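Local atomic coordinates of uncharacterized protein (Borrelia turicatae, PDB entry 5VJ4), a protein that is a putative surface protein, differentially regulated in the tick-mammalian transmission cycle of relapsing fever spirochetes, and probably binds lipid. Residues E150-P155 against I205-F210; G191-I196 against Q212-Y217; T300-G305 against Q360-A365; Q309-R314 against I353-D358. All coordinates share one frame; numbering follows the deposited sequence.

Contact 1. Residues E150-P155 against I205-F210; sequences EKIIKP and IGTDRF. With SO4 (sulfate ion), chain D; SO4 (sulfate ion), chain F.
Lys151 and Thr207 are the closest backbone pair, CA to CA 5.7 Å, where the first turn of helix 207-214 abuts helix 145-171. Their aliphatic parts cross at about a right angle, Lys151 CB lying 3.8 Å from Thr207 CB. Farther out the lysine extends to Asp208; Lys151 NZ stays 4.1 Å from Asp208 OD1, an attraction between opposite charges too long to be a salt bridge. Deeper in, Phe210 reaches back to helix 145-171, its CG anti to the backbone N (chi1 171°). Lys151 O lies near the plane of that ring, at its edge, 3.4 Å from Phe210 CD1; Pro155 has no N-H to offer this carbonyl, and the helix is kinked here after a wider turn at 150-153. Ile152 CD1 meets the same ring obliquely, 3.5 Å from Phe210 CD1. Gly206 is the N-cap of helix 207-214, and the N-terminal end of the helix, with its backbone N-H groups, holds two sulfates, probably from the crystallisation liquor. Gly206 N and Arg209 N bind the chain D sulfate, the former at 2.7 Å from O4 and nearly straight (168°). Thr207 grips O2 of the chain F sulfate twice, through N and through OG1, the latter at 2.9 Å. Phe200 of helix 176-201 meets the Phe210 ring, and Ile127 of helix 118-128 also packs on it.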
loop_
_atom_site.group_PDB
_atom_site.type_symbol
_atom_site.label_atom_id
_atom_site.label_comp_id
_atom_site.label_asym_id
_atom_site.label_seq_id
_atom_site.Cartn_x
_atom_site.Cartn_y
_atom_site.Cartn_z
ATOM N N GLU A 150 -23.194 -11.003 21.065
ATOM C CA GLU A 150 -21.967 -11.154 21.822
ATOM C C GLU A 150 -20.694 -10.969 20.999
ATOM O O GLU A 150 -19.752 -10.361 21.469
ATOM C CB GLU A 150 -21.934 -12.468 22.589
ATOM C CG GLU A 150 -21.567 -12.227 24.043
ATOM C CD GLU A 150 -20.523 -13.198 24.573
ATOM O OE1 GLU A 150 -20.400 -14.326 24.027
ATOM O OE2 GLU A 150 -19.819 -12.818 25.537
ATOM N N LYS A 151 -20.691 -11.453 19.763
ATOM C CA LYS A 151 -19.506 -11.423 18.910
ATOM C C LYS A 151 -19.485 -10.304 17.903
ATOM O O LYS A 151 -18.416 -9.905 17.470
ATOM C CB LYS A 151 -19.360 -12.741 18.177
ATOM C CG LYS A 151 -19.206 -13.930 19.125
ATOM C CD LYS A 151 -17.963 -13.845 20.008
ATOM C CE LYS A 151 -17.467 -15.243 20.356
ATOM N NZ LYS A 151 -16.296 -15.237 21.273
ATOM N N ILE A 152 -20.653 -9.799 17.507
ATOM C CA ILE A 152 -20.666 -8.680 16.584
ATOM C C ILE A 152 -20.917 -7.366 17.287
ATOM O O ILE A 152 -20.101 -6.432 17.194
ATOM C CB ILE A 152 -21.640 -8.879 15.422
ATOM C CG1 ILE A 152 -21.393 -10.221 14.735
ATOM C CG2 ILE A 152 -21.537 -7.725 14.431
ATOM C CD1 ILE A 152 -19.964 -10.422 14.288
ATOM N N ILE A 153 -22.015 -7.300 18.023
ATOM C CA ILE A 153 -22.472 -6.000 18.496
ATOM C C ILE A 153 -21.645 -5.479 19.684
ATOM O O ILE A 153 -21.127 -4.367 19.634
ATOM C CB ILE A 153 -23.989 -5.985 18.757
ATOM C CG1 ILE A 153 -24.714 -6.533 17.524
ATOM C CG2 ILE A 153 -24.427 -4.582 19.135
ATOM C CD1 ILE A 153 -26.112 -6.046 17.299
ATOM N N LYS A 154 -21.492 -6.295 20.722
ATOM C CA LYS A 154 -20.722 -5.891 21.911
ATOM C C LYS A 154 -19.311 -5.391 21.572
ATOM O O LYS A 154 -18.979 -4.252 21.955
ATOM C CB LYS A 154 -20.711 -6.979 22.991
ATOM C CG LYS A 154 -21.931 -6.988 23.912
ATOM C CD LYS A 154 -21.808 -8.104 24.952
ATOM C CE LYS A 154 -22.939 -8.105 25.975
ATOM N NZ LYS A 154 -22.950 -9.389 26.732
ATOM N N PRO A 155 -18.509 -6.185 20.806
ATOM C CA PRO A 155 -17.166 -5.689 20.425
ATOM C C PRO A 155 -17.209 -4.394 19.640
ATOM O O PRO A 155 -16.448 -3.465 19.956
ATOM C CB PRO A 155 -16.596 -6.804 19.555
ATOM C CG PRO A 155 -17.335 -8.014 19.996
ATOM C CD PRO A 155 -18.735 -7.528 20.252
ATOM N N ILE A 205 -14.350 -14.482 7.062
ATOM C CA ILE A 205 -14.090 -14.787 8.465
ATOM C C ILE A 205 -15.380 -14.994 9.215
ATOM O O ILE A 205 -16.414 -14.429 8.841
ATOM C CB ILE A 205 -13.233 -13.711 9.167
ATOM C CG1 ILE A 205 -13.892 -12.342 9.077
ATOM C CG2 ILE A 205 -11.854 -13.664 8.545
ATOM C CD1 ILE A 205 -13.439 -11.377 10.142
ATOM N N GLY A 206 -15.301 -15.795 10.271
ATOM C CA GLY A 206 -16.429 -16.020 11.162
ATOM C C GLY A 206 -16.548 -15.054 12.343
ATOM O O GLY A 206 -15.821 -14.087 12.435
ATOM N N THR A 207 -17.474 -15.340 13.248
ATOM C CA THR A 207 -17.721 -14.504 14.410
ATOM C C THR A 207 -16.511 -14.398 15.343
ATOM O O THR A 207 -16.203 -13.293 15.806
ATOM C CB THR A 207 -18.930 -15.013 15.196
ATOM O OG1 THR A 207 -18.742 -16.401 15.530
ATOM C CG2 THR A 207 -20.173 -14.850 14.366
ATOM N N ASP A 208 -15.817 -15.518 15.588
ATOM C CA ASP A 208 -14.651 -15.505 16.482
ATOM C C ASP A 208 -13.572 -14.549 15.990
ATOM O O ASP A 208 -13.064 -13.731 16.770
ATOM C CB ASP A 208 -14.033 -16.883 16.634
ATOM C CG ASP A 208 -15.032 -17.929 17.001
ATOM O OD1 ASP A 208 -15.621 -17.813 18.103
ATOM O OD2 ASP A 208 -15.210 -18.865 16.184
ATOM N N ARG A 209 -13.236 -14.653 14.702
ATOM C CA ARG A 209 -12.277 -13.740 14.113
ATOM C C ARG A 209 -12.736 -12.288 14.112
ATOM O O ARG A 209 -11.938 -11.401 14.414
ATOM C CB ARG A 209 -11.852 -14.172 12.708
ATOM C CG ARG A 209 -10.822 -13.250 12.056
ATOM C CD ARG A 209 -9.522 -13.162 12.832
ATOM N NE ARG A 209 -8.502 -12.461 12.062
ATOM C CZ ARG A 209 -7.411 -11.914 12.592
ATOM N NH1 ARG A 209 -7.180 -11.952 13.907
ATOM N NH2 ARG A 209 -6.555 -11.303 11.794
ATOM N N PHE A 210 -13.997 -12.041 13.777
ATOM C CA PHE A 210 -14.479 -10.670 13.736
ATOM C C PHE A 210 -14.279 -10.012 15.102
ATOM O O PHE A 210 -13.747 -8.906 15.200
ATOM C CB PHE A 210 -15.942 -10.560 13.284
ATOM C CG PHE A 210 -16.485 -9.182 13.447
ATOM C CD1 PHE A 210 -16.914 -8.726 14.705
ATOM C CD2 PHE A 210 -16.526 -8.295 12.355
ATOM C CE1 PHE A 210 -17.381 -7.418 14.862
ATOM C CE2 PHE A 210 -16.996 -6.972 12.512
ATOM C CZ PHE A 210 -17.424 -6.533 13.769
HETATM S S SO4 D . -13.179 -17.763 12.333
HETATM O O1 SO4 D . -13.372 -19.165 11.842
HETATM O O2 SO4 D . -12.006 -17.740 13.246
HETATM O O3 SO4 D . -14.301 -17.208 13.136
HETATM O O4 SO4 D . -13.006 -16.922 11.118
HETATM S S SO4 F . -19.308 -18.477 12.396
HETATM O O1 SO4 F . -19.225 -19.944 12.239
HETATM O O2 SO4 F . -18.137 -17.993 13.162
HETATM O O3 SO4 F . -20.469 -18.060 13.214
HETATM O O4 SO4 F . -19.368 -17.954 11.004
#

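Contact 2. Residues G191-I196 against Q212-Y217; sequences GLVKGI and QAVVYY
Tyr217 lays its ring against Leu192, Val193 and Ile196, and around this ring an alpha-alpha hairpin closes: helix 176-201 runs one way, a short loop turns the chain, and 207-214 returns antiparallel beside it. The two backbones are nearest at Val193 and Val214, with CA atoms 6.5 Å apart. Val193 sends its branches to two different partners. CG2 sits over one face of the tyrosine in a CH-pi contact, 4.2 Å from the centroid of the Tyr217 ring and 22° off its normal, displaced toward the rim. CG1, anti to the backbone N (chi1 -180°), is turned instead to Val214, where it meets CG2 at 3.8 Å. Leu192 crosses the phenol end of the ring at about a right angle: its CB is 3.7 Å from Tyr217 CZ, and its CD1 is 3.8 Å from Tyr217 CE2. Ile196 stretches CD1 into the angle between ring and helix, 3.9 Å from Tyr217 CE1 and 4.1 Å from Ala213 CB. No hydrogen bond joins the two segments, so the hairpin is held here by apolar packing.

Two long helices supply much of the second shell. Leu159 of helix 145-171 backs both Val193 and Val214, while Tyr276, Val279 and Arg280 of helix 263-301 pack on Leu192. Arg220 makes a cation-pi contact with the Tyr217 ring, and the phenol oxygen OH of Tyr217 forms a weak hydrogen bond with Asp283 OD2.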
loop_
_atom_site.group_PDB
_atom_site.type_symbol
_atom_site.label_atom_id
_atom_site.label_comp_id
_atom_site.label_asym_id
_atom_site.label_seq_id
_atom_site.Cartn_x
_atom_site.Cartn_y
_atom_site.Cartn_z
ATOM N N GLY A 191 -11.631 2.626 7.674
ATOM C CA GLY A 191 -11.531 1.777 6.500
ATOM C C GLY A 191 -11.153 0.380 6.872
ATOM O O GLY A 191 -11.792 -0.577 6.435
ATOM N N LEU A 192 -10.130 0.261 7.716
ATOM C CA LEU A 192 -9.595 -1.053 8.055
ATOM C C LEU A 192 -10.636 -1.853 8.815
ATOM O O LEU A 192 -10.847 -3.040 8.530
ATOM C CB LEU A 192 -8.304 -0.922 8.833
ATOM C CG LEU A 192 -7.095 -0.435 8.019
ATOM C CD1 LEU A 192 -6.078 0.138 8.966
ATOM C CD2 LEU A 192 -6.469 -1.533 7.216
ATOM N N VAL A 193 -11.326 -1.180 9.733
ATOM C CA VAL A 193 -12.402 -1.815 10.466
ATOM C C VAL A 193 -13.497 -2.267 9.516
ATOM O O VAL A 193 -13.871 -3.460 9.536
ATOM C CB VAL A 193 -12.942 -0.927 11.589
ATOM C CG1 VAL A 193 -14.073 -1.637 12.348
ATOM C CG2 VAL A 193 -11.808 -0.582 12.537
ATOM N N LYS A 194 -13.967 -1.355 8.658
ATOM C CA LYS A 194 -15.003 -1.736 7.681
ATOM C C LYS A 194 -14.547 -2.925 6.838
ATOM O O LYS A 194 -15.355 -3.800 6.534
ATOM C CB LYS A 194 -15.464 -0.560 6.842
ATOM C CG LYS A 194 -16.222 0.497 7.662
ATOM C CD LYS A 194 -15.902 1.912 7.206
ATOM C CE LYS A 194 -17.105 2.854 7.251
ATOM N NZ LYS A 194 -17.630 3.178 8.606
ATOM N N GLY A 195 -13.254 -3.004 6.524
ATOM C CA GLY A 195 -12.682 -4.193 5.861
ATOM C C GLY A 195 -12.920 -5.488 6.617
ATOM O O GLY A 195 -13.312 -6.518 6.049
ATOM N N ILE A 196 -12.714 -5.442 7.922
ATOM C CA ILE A 196 -12.991 -6.618 8.748
ATOM C C ILE A 196 -14.480 -6.888 8.653
ATOM O O ILE A 196 -14.883 -8.035 8.396
ATOM C CB ILE A 196 -12.546 -6.418 10.204
ATOM C CG1 ILE A 196 -11.072 -6.019 10.218
ATOM C CG2 ILE A 196 -12.812 -7.670 11.027
ATOM C CD1 ILE A 196 -10.523 -5.586 11.548
ATOM N N GLN A 212 -12.323 -10.944 17.524
ATOM C CA GLN A 212 -10.900 -11.020 17.878
ATOM C C GLN A 212 -10.154 -9.862 17.264
ATOM O O GLN A 212 -9.343 -9.234 17.942
ATOM C CB GLN A 212 -10.322 -12.326 17.327
ATOM C CG GLN A 212 -9.003 -12.796 17.891
ATOM C CD GLN A 212 -8.574 -14.108 17.257
ATOM O OE1 GLN A 212 -8.125 -14.145 16.092
ATOM N NE2 GLN A 212 -8.709 -15.204 18.019
ATOM N N ALA A 213 -10.480 -9.585 15.994
ATOM C CA ALA A 213 -9.755 -8.659 15.157
ATOM C C ALA A 213 -10.175 -7.219 15.314
ATOM O O ALA A 213 -9.372 -6.290 15.149
ATOM C CB ALA A 213 -9.885 -9.072 13.703
ATOM N N VAL A 214 -11.442 -7.024 15.615
ATOM C CA VAL A 214 -11.975 -5.683 15.650
ATOM C C VAL A 214 -11.467 -4.909 16.881
ATOM O O VAL A 214 -11.355 -3.693 16.845
ATOM C CB VAL A 214 -13.513 -5.723 15.512
ATOM C CG1 VAL A 214 -14.218 -5.964 16.847
ATOM C CG2 VAL A 214 -14.008 -4.472 14.853
ATOM N N VAL A 215 -11.146 -5.609 17.965
ATOM C CA VAL A 215 -10.676 -4.909 19.162
ATOM C C VAL A 215 -9.203 -4.515 19.089
ATOM O O VAL A 215 -8.751 -3.736 19.914
ATOM C CB VAL A 215 -10.949 -5.651 20.483
ATOM C CG1 VAL A 215 -12.444 -5.636 20.820
ATOM C CG2 VAL A 215 -10.358 -7.043 20.442
ATOM N N TYR A 216 -8.471 -5.044 18.110
ATOM C CA TYR A 216 -7.124 -4.591 17.835
ATOM C C TYR A 216 -7.043 -3.067 17.704
ATOM O O TYR A 216 -5.958 -2.486 17.869
ATOM C CB TYR A 216 -6.550 -5.220 16.554
ATOM C CG TYR A 216 -6.312 -6.722 16.570
ATOM C CD1 TYR A 216 -6.050 -7.415 17.758
ATOM C CD2 TYR A 216 -6.302 -7.451 15.381
ATOM C CE1 TYR A 216 -5.801 -8.780 17.752
ATOM C CE2 TYR A 216 -6.069 -8.828 15.369
ATOM C CZ TYR A 216 -5.834 -9.482 16.553
ATOM O OH TYR A 216 -5.622 -10.829 16.546
ATOM N N TYR A 217 -8.178 -2.427 17.409
ATOM C CA TYR A 217 -8.168 -1.016 17.023
ATOM C C TYR A 217 -8.417 -0.087 18.202
ATOM O O TYR A 217 -8.112 1.096 18.125
ATOM C CB TYR A 217 -9.107 -0.752 15.809
ATOM C CG TYR A 217 -8.464 -1.191 14.495
ATOM C CD1 TYR A 217 -8.619 -2.493 14.028
ATOM C CD2 TYR A 217 -7.652 -0.321 13.747
ATOM C CE1 TYR A 217 -7.998 -2.919 12.851
ATOM C CE2 TYR A 217 -7.013 -0.743 12.572
ATOM C CZ TYR A 217 -7.187 -2.046 12.128
ATOM O OH TYR A 217 -6.577 -2.485 10.963
#

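Contact 3. Residues T300-G305 against Q360-A365; sequences TTVPDG and QAARVA
Thr301 presses its methyl group on the side chain of Arg363, and this pair makes the denser part of the contact. CG2 of Thr301 lies anti to its own backbone N, which aims the methyl at the arginine and leaves OG1 turned elsewhere. The methyl then meets the arginine along its length, from CG through CD and NE to CZ, with Thr301 CG2 3.3 Å from Arg363 NE. It stands over one face of the guanidinium, offset toward the rim, and the two side chains cross at a slant. Arg363 takes this course because CG is anti to its backbone N (chi1 -177°) and the chain bends at chi2.

Val302 is the buried residue of the group. Its CG2 lies by the helix, 4.1 Å from Ala362 CB and equally far from Arg363 N, and the backbones come together here, with Val302 CA 4.7 Å from Arg363 CA. Packing is looser beyond it: Pro303 approaches through CD, 4.3 Å from Arg363 CA. No hydrogen bond or salt bridge crosses the contact, and Pro303 and Arg363 are largely solvent-exposed. Beyond helix 263-301 the extended residues lead on to helix 308-334, so the contact fastens the exit of one long helix to the last turns of its parallel neighbour, helix 345-365.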
loop_
_atom_site.group_PDB
_atom_site.type_symbol
_atom_site.label_atom_id
_atom_site.label_comp_id
_atom_site.label_asym_id
_atom_site.label_seq_id
_atom_site.Cartn_x
_atom_site.Cartn_y
_atom_site.Cartn_z
ATOM N N THR A 300 -0.831 -31.768 19.898
ATOM C CA THR A 300 -0.440 -32.355 21.189
ATOM C C THR A 300 -1.479 -33.340 21.702
ATOM O O THR A 300 -1.138 -34.393 22.224
ATOM C CB THR A 300 -0.165 -31.261 22.231
ATOM O OG1 THR A 300 1.161 -30.792 22.008
ATOM C CG2 THR A 300 -0.321 -31.764 23.713
ATOM N N THR A 301 -2.741 -32.971 21.530
ATOM C CA THR A 301 -3.898 -33.762 21.920
ATOM C C THR A 301 -3.965 -35.129 21.231
ATOM O O THR A 301 -4.424 -36.096 21.846
ATOM C CB THR A 301 -5.169 -32.915 21.702
ATOM O OG1 THR A 301 -5.371 -32.094 22.857
ATOM C CG2 THR A 301 -6.388 -33.733 21.481
ATOM N N VAL A 302 -3.490 -35.210 19.985
ATOM C CA VAL A 302 -3.444 -36.471 19.235
ATOM C C VAL A 302 -2.572 -37.479 19.983
ATOM O O VAL A 302 -1.447 -37.139 20.387
ATOM C CB VAL A 302 -2.911 -36.277 17.799
ATOM C CG1 VAL A 302 -2.412 -37.589 17.207
ATOM C CG2 VAL A 302 -3.970 -35.650 16.895
ATOM N N PRO A 303 -3.091 -38.716 20.181
ATOM C CA PRO A 303 -2.304 -39.724 20.860
ATOM C C PRO A 303 -1.019 -39.935 20.067
ATOM O O PRO A 303 -1.038 -40.029 18.809
ATOM C CB PRO A 303 -3.197 -40.956 20.784
ATOM C CG PRO A 303 -3.950 -40.765 19.519
ATOM C CD PRO A 303 -4.311 -39.310 19.606
ATOM N N ASP A 304 0.083 -39.952 20.812
ATOM C CA ASP A 304 1.392 -40.121 20.246
ATOM C C ASP A 304 1.402 -41.355 19.363
ATOM O O ASP A 304 0.981 -42.425 19.806
ATOM C CB ASP A 304 2.413 -40.265 21.358
ATOM C CG ASP A 304 3.809 -40.349 20.827
ATOM O OD1 ASP A 304 3.991 -40.515 19.592
ATOM O OD2 ASP A 304 4.734 -40.238 21.652
ATOM N N GLY A 305 1.845 -41.208 18.117
ATOM C CA GLY A 305 1.785 -42.343 17.218
ATOM C C GLY A 305 1.812 -42.169 15.716
ATOM O O GLY A 305 2.650 -41.439 15.164
ATOM N N GLN A 360 -8.070 -32.527 15.207
ATOM C CA GLN A 360 -9.118 -32.887 16.142
ATOM C C GLN A 360 -9.862 -34.158 15.685
ATOM O O GLN A 360 -10.035 -35.088 16.477
ATOM C CB GLN A 360 -10.034 -31.687 16.396
ATOM C CG GLN A 360 -9.314 -30.502 17.032
ATOM C CD GLN A 360 -10.172 -29.252 17.246
ATOM O OE1 GLN A 360 -11.040 -28.892 16.437
ATOM N NE2 GLN A 360 -9.897 -28.561 18.339
ATOM N N ALA A 361 -10.227 -34.220 14.404
ATOM C CA ALA A 361 -10.790 -35.446 13.805
ATOM C C ALA A 361 -9.867 -36.661 14.012
ATOM O O ALA A 361 -10.328 -37.780 14.246
ATOM C CB ALA A 361 -11.128 -35.258 12.321
ATOM N N ALA A 362 -8.566 -36.430 13.955
ATOM C CA ALA A 362 -7.625 -37.498 14.220
ATOM C C ALA A 362 -7.626 -37.945 15.695
ATOM O O ALA A 362 -7.492 -39.139 15.946
ATOM C CB ALA A 362 -6.235 -37.119 13.755
ATOM N N ARG A 363 -7.789 -37.021 16.656
ATOM C CA ARG A 363 -7.915 -37.415 18.078
ATOM C C ARG A 363 -9.090 -38.379 18.265
ATOM O O ARG A 363 -8.946 -39.405 18.928
ATOM C CB ARG A 363 -8.083 -36.217 19.032
ATOM C CG ARG A 363 -8.141 -36.609 20.519
ATOM C CD ARG A 363 -9.045 -35.717 21.392
ATOM N NE ARG A 363 -8.611 -35.706 22.800
ATOM C CZ ARG A 363 -8.799 -34.705 23.671
ATOM N NH1 ARG A 363 -9.415 -33.593 23.288
ATOM N NH2 ARG A 363 -8.341 -34.801 24.927
ATOM N N VAL A 364 -10.233 -38.043 17.666
ATOM C CA VAL A 364 -11.433 -38.874 17.763
ATOM C C VAL A 364 -11.219 -40.258 17.114
ATOM O O VAL A 364 -11.473 -41.275 17.753
ATOM C CB VAL A 364 -12.681 -38.141 17.215
ATOM C CG1 VAL A 364 -13.889 -39.048 17.239
ATOM C CG2 VAL A 364 -12.975 -36.900 18.052
ATOM N N ALA A 365 -10.717 -40.297 15.881
ATOM C CA ALA A 365 -10.466 -41.575 15.213
ATOM C C ALA A 365 -9.526 -42.492 16.019
ATOM O O ALA A 365 -9.838 -43.662 16.219
ATOM C CB ALA A 365 -9.965 -41.378 13.790
#

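Contact 4. Residues Q309-R314 against I353-D358; sequences QDLQAR and IILKFD
Arg314 and Leu355 lie alongside each other, running in opposite directions, where helices 308-334 and 345-365 pass nearly antiparallel (167°, the segment axes 10.8 Å apart at closest approach). The arginine begins at CB, 3.6 Å from Leu355 CD1. CG, set beside the backbone N (chi1 -49°), passes Leu355 CD1 at 4.1 Å. Bends at chi2 and chi3 fold the rest of the chain back over it, bringing NE to 3.8 Å and CZ to 3.6 Å from Leu355 CD1. The methyl thus sits over one face of the guanidinium, offset toward the rim. At the tip NH2 has two neighbours: Leu355 CD1 at 3.5 Å and, at the edge of the guanidinium, Asp358 OD2 at 3.6 Å. The latter is a long salt bridge, its two planes turned 65° apart, rather than a flat two-pronged pairing. Leu311, one turn earlier, adds its own methyls, CD2 near Leu355 CD1 and CD1 near the Asp358 backbone. Helix 263-301 flanks both partners: Ile299 touches Leu311, while Glu291 and Glu294 touch Ile353 and Lys356, making an up-and-down three-helix packing.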
loop_
_atom_site.group_PDB
_atom_site.type_symbol
_atom_site.label_atom_id
_atom_site.label_comp_id
_atom_site.label_asym_id
_atom_site.label_seq_id
_atom_site.Cartn_x
_atom_site.Cartn_y
_atom_site.Cartn_z
ATOM N N GLN A 309 2.897 -37.544 13.523
ATOM C CA GLN A 309 4.065 -37.058 12.810
ATOM C C GLN A 309 3.698 -36.318 11.528
ATOM O O GLN A 309 4.196 -35.227 11.263
ATOM C CB GLN A 309 5.033 -38.208 12.500
ATOM C CG GLN A 309 5.429 -39.060 13.697
ATOM C CD GLN A 309 5.834 -38.252 14.924
ATOM O OE1 GLN A 309 6.113 -37.054 14.843
ATOM N NE2 GLN A 309 5.865 -38.910 16.069
ATOM N N ASP A 310 2.808 -36.901 10.737
ATOM C CA ASP A 310 2.451 -36.317 9.445
ATOM C C ASP A 310 1.820 -34.963 9.640
ATOM O O ASP A 310 2.110 -34.037 8.895
ATOM C CB ASP A 310 1.516 -37.241 8.694
ATOM C CG ASP A 310 1.983 -38.671 8.749
ATOM O OD1 ASP A 310 1.842 -39.346 9.814
ATOM O OD2 ASP A 310 2.534 -39.105 7.723
ATOM N N LEU A 311 0.995 -34.845 10.670
ATOM C CA LEU A 311 0.384 -33.572 11.006
ATOM C C LEU A 311 1.419 -32.595 11.484
ATOM O O LEU A 311 1.388 -31.429 11.104
ATOM C CB LEU A 311 -0.692 -33.748 12.067
ATOM C CG LEU A 311 -1.909 -34.473 11.521
ATOM C CD1 LEU A 311 -3.117 -33.875 12.204
ATOM C CD2 LEU A 311 -2.028 -34.346 10.005
ATOM N N GLN A 312 2.338 -33.102 12.308
ATOM C CA GLN A 312 3.450 -32.343 12.853
ATOM C C GLN A 312 4.362 -31.757 11.782
ATOM O O GLN A 312 4.846 -30.629 11.904
ATOM C CB GLN A 312 4.268 -33.227 13.781
ATOM C CG GLN A 312 4.123 -32.840 15.227
ATOM C CD GLN A 312 4.522 -31.405 15.460
ATOM O OE1 GLN A 312 4.937 -30.685 14.535
ATOM N NE2 GLN A 312 4.399 -30.972 16.707
ATOM N N ALA A 313 4.575 -32.533 10.722
ATOM C CA ALA A 313 5.344 -32.065 9.584
ATOM C C ALA A 313 4.680 -30.833 9.001
ATOM O O ALA A 313 5.339 -29.821 8.782
ATOM C CB ALA A 313 5.471 -33.155 8.519
ATOM N N ARG A 314 3.369 -30.925 8.787
ATOM C CA ARG A 314 2.616 -29.856 8.162
ATOM C C ARG A 314 2.762 -28.586 8.987
ATOM O O ARG A 314 3.019 -27.519 8.424
ATOM C CB ARG A 314 1.150 -30.240 8.044
ATOM C CG ARG A 314 0.912 -31.609 7.448
ATOM C CD ARG A 314 0.219 -31.537 6.100
ATOM N NE ARG A 314 -1.117 -30.939 6.229
ATOM C CZ ARG A 314 -2.215 -31.565 6.667
ATOM N NH1 ARG A 314 -2.185 -32.843 7.018
ATOM N NH2 ARG A 314 -3.361 -30.905 6.749
ATOM N N ILE A 353 -6.029 -23.505 10.179
ATOM C CA ILE A 353 -7.362 -23.819 10.692
ATOM C C ILE A 353 -7.741 -25.230 10.232
ATOM O O ILE A 353 -8.127 -26.074 11.049
ATOM C CB ILE A 353 -8.404 -22.760 10.274
ATOM C CG1 ILE A 353 -8.220 -21.523 11.139
ATOM C CG2 ILE A 353 -9.823 -23.264 10.476
ATOM C CD1 ILE A 353 -9.010 -20.303 10.695
ATOM N N ILE A 354 -7.594 -25.479 8.933
ATOM C CA ILE A 354 -7.763 -26.816 8.385
ATOM C C ILE A 354 -6.929 -27.806 9.178
ATOM O O ILE A 354 -7.455 -28.804 9.663
ATOM C CB ILE A 354 -7.406 -26.841 6.894
ATOM C CG1 ILE A 354 -8.528 -26.172 6.089
ATOM C CG2 ILE A 354 -7.110 -28.254 6.418
ATOM C CD1 ILE A 354 -8.056 -25.527 4.792
ATOM N N LEU A 355 -5.647 -27.494 9.348
ATOM C CA LEU A 355 -4.770 -28.355 10.105
ATOM C C LEU A 355 -5.291 -28.624 11.522
ATOM O O LEU A 355 -5.180 -29.731 12.013
ATOM C CB LEU A 355 -3.366 -27.783 10.159
ATOM C CG LEU A 355 -2.366 -28.765 10.779
ATOM C CD1 LEU A 355 -1.981 -29.866 9.797
ATOM C CD2 LEU A 355 -1.145 -28.050 11.331
ATOM N N LYS A 356 -5.860 -27.622 12.175
ATOM C CA LYS A 356 -6.419 -27.849 13.501
ATOM C C LYS A 356 -7.571 -28.838 13.440
ATOM O O LYS A 356 -7.641 -29.752 14.263
ATOM C CB LYS A 356 -6.869 -26.542 14.180
ATOM C CG LYS A 356 -7.680 -26.816 15.440
ATOM C CD LYS A 356 -7.958 -25.647 16.365
ATOM C CE LYS A 356 -8.661 -24.463 15.717
ATOM N NZ LYS A 356 -9.705 -24.835 14.731
ATOM N N PHE A 357 -8.467 -28.643 12.471
ATOM C CA PHE A 357 -9.641 -29.494 12.318
ATOM C C PHE A 357 -9.246 -30.934 12.037
ATOM O O PHE A 357 -9.769 -31.852 12.660
ATOM C CB PHE A 357 -10.580 -28.940 11.244
ATOM C CG PHE A 357 -11.346 -27.724 11.687
ATOM C CD1 PHE A 357 -11.690 -27.542 13.027
ATOM C CD2 PHE A 357 -11.742 -26.764 10.759
ATOM C CE1 PHE A 357 -12.403 -26.417 13.446
ATOM C CE2 PHE A 357 -12.455 -25.628 11.164
ATOM C CZ PHE A 357 -12.786 -25.458 12.511
ATOM N N ASP A 358 -8.285 -31.117 11.140
ATOM C CA ASP A 358 -7.771 -32.439 10.853
ATOM C C ASP A 358 -7.188 -33.047 12.098
ATOM O O ASP A 358 -7.410 -34.214 12.364
ATOM C CB ASP A 358 -6.758 -32.399 9.718
ATOM C CG ASP A 358 -7.423 -32.115 8.376
ATOM O OD1 ASP A 358 -8.681 -31.946 8.350
ATOM O OD2 ASP A 358 -6.699 -32.064 7.352
#

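Overall arrangement
From the N terminus, helix 145-171 opens contact 1, which closes at 205-210. Helix 176-201 opens contact 2 before that closure, and 212-217 closes it afterwards, so the two cross along the chain. They touch in space, sharing helix 207-214: Pro155 packs on Val214, and Ile196 on Ile205 and Phe210. Contacts 3 and 4 come later, after both have closed. Contact 3 ties the end of helix 263-301 to helix 345-365; nested within its loop, contact 4 joins helix 308-334 to that same last helix. The two pairs do not touch, contacts 1 and 4 having nearest atoms about 7 Å apart, but Ile205 and Arg209 touch Arg349 of helix 345-365, whose NH2 also binds sulfate.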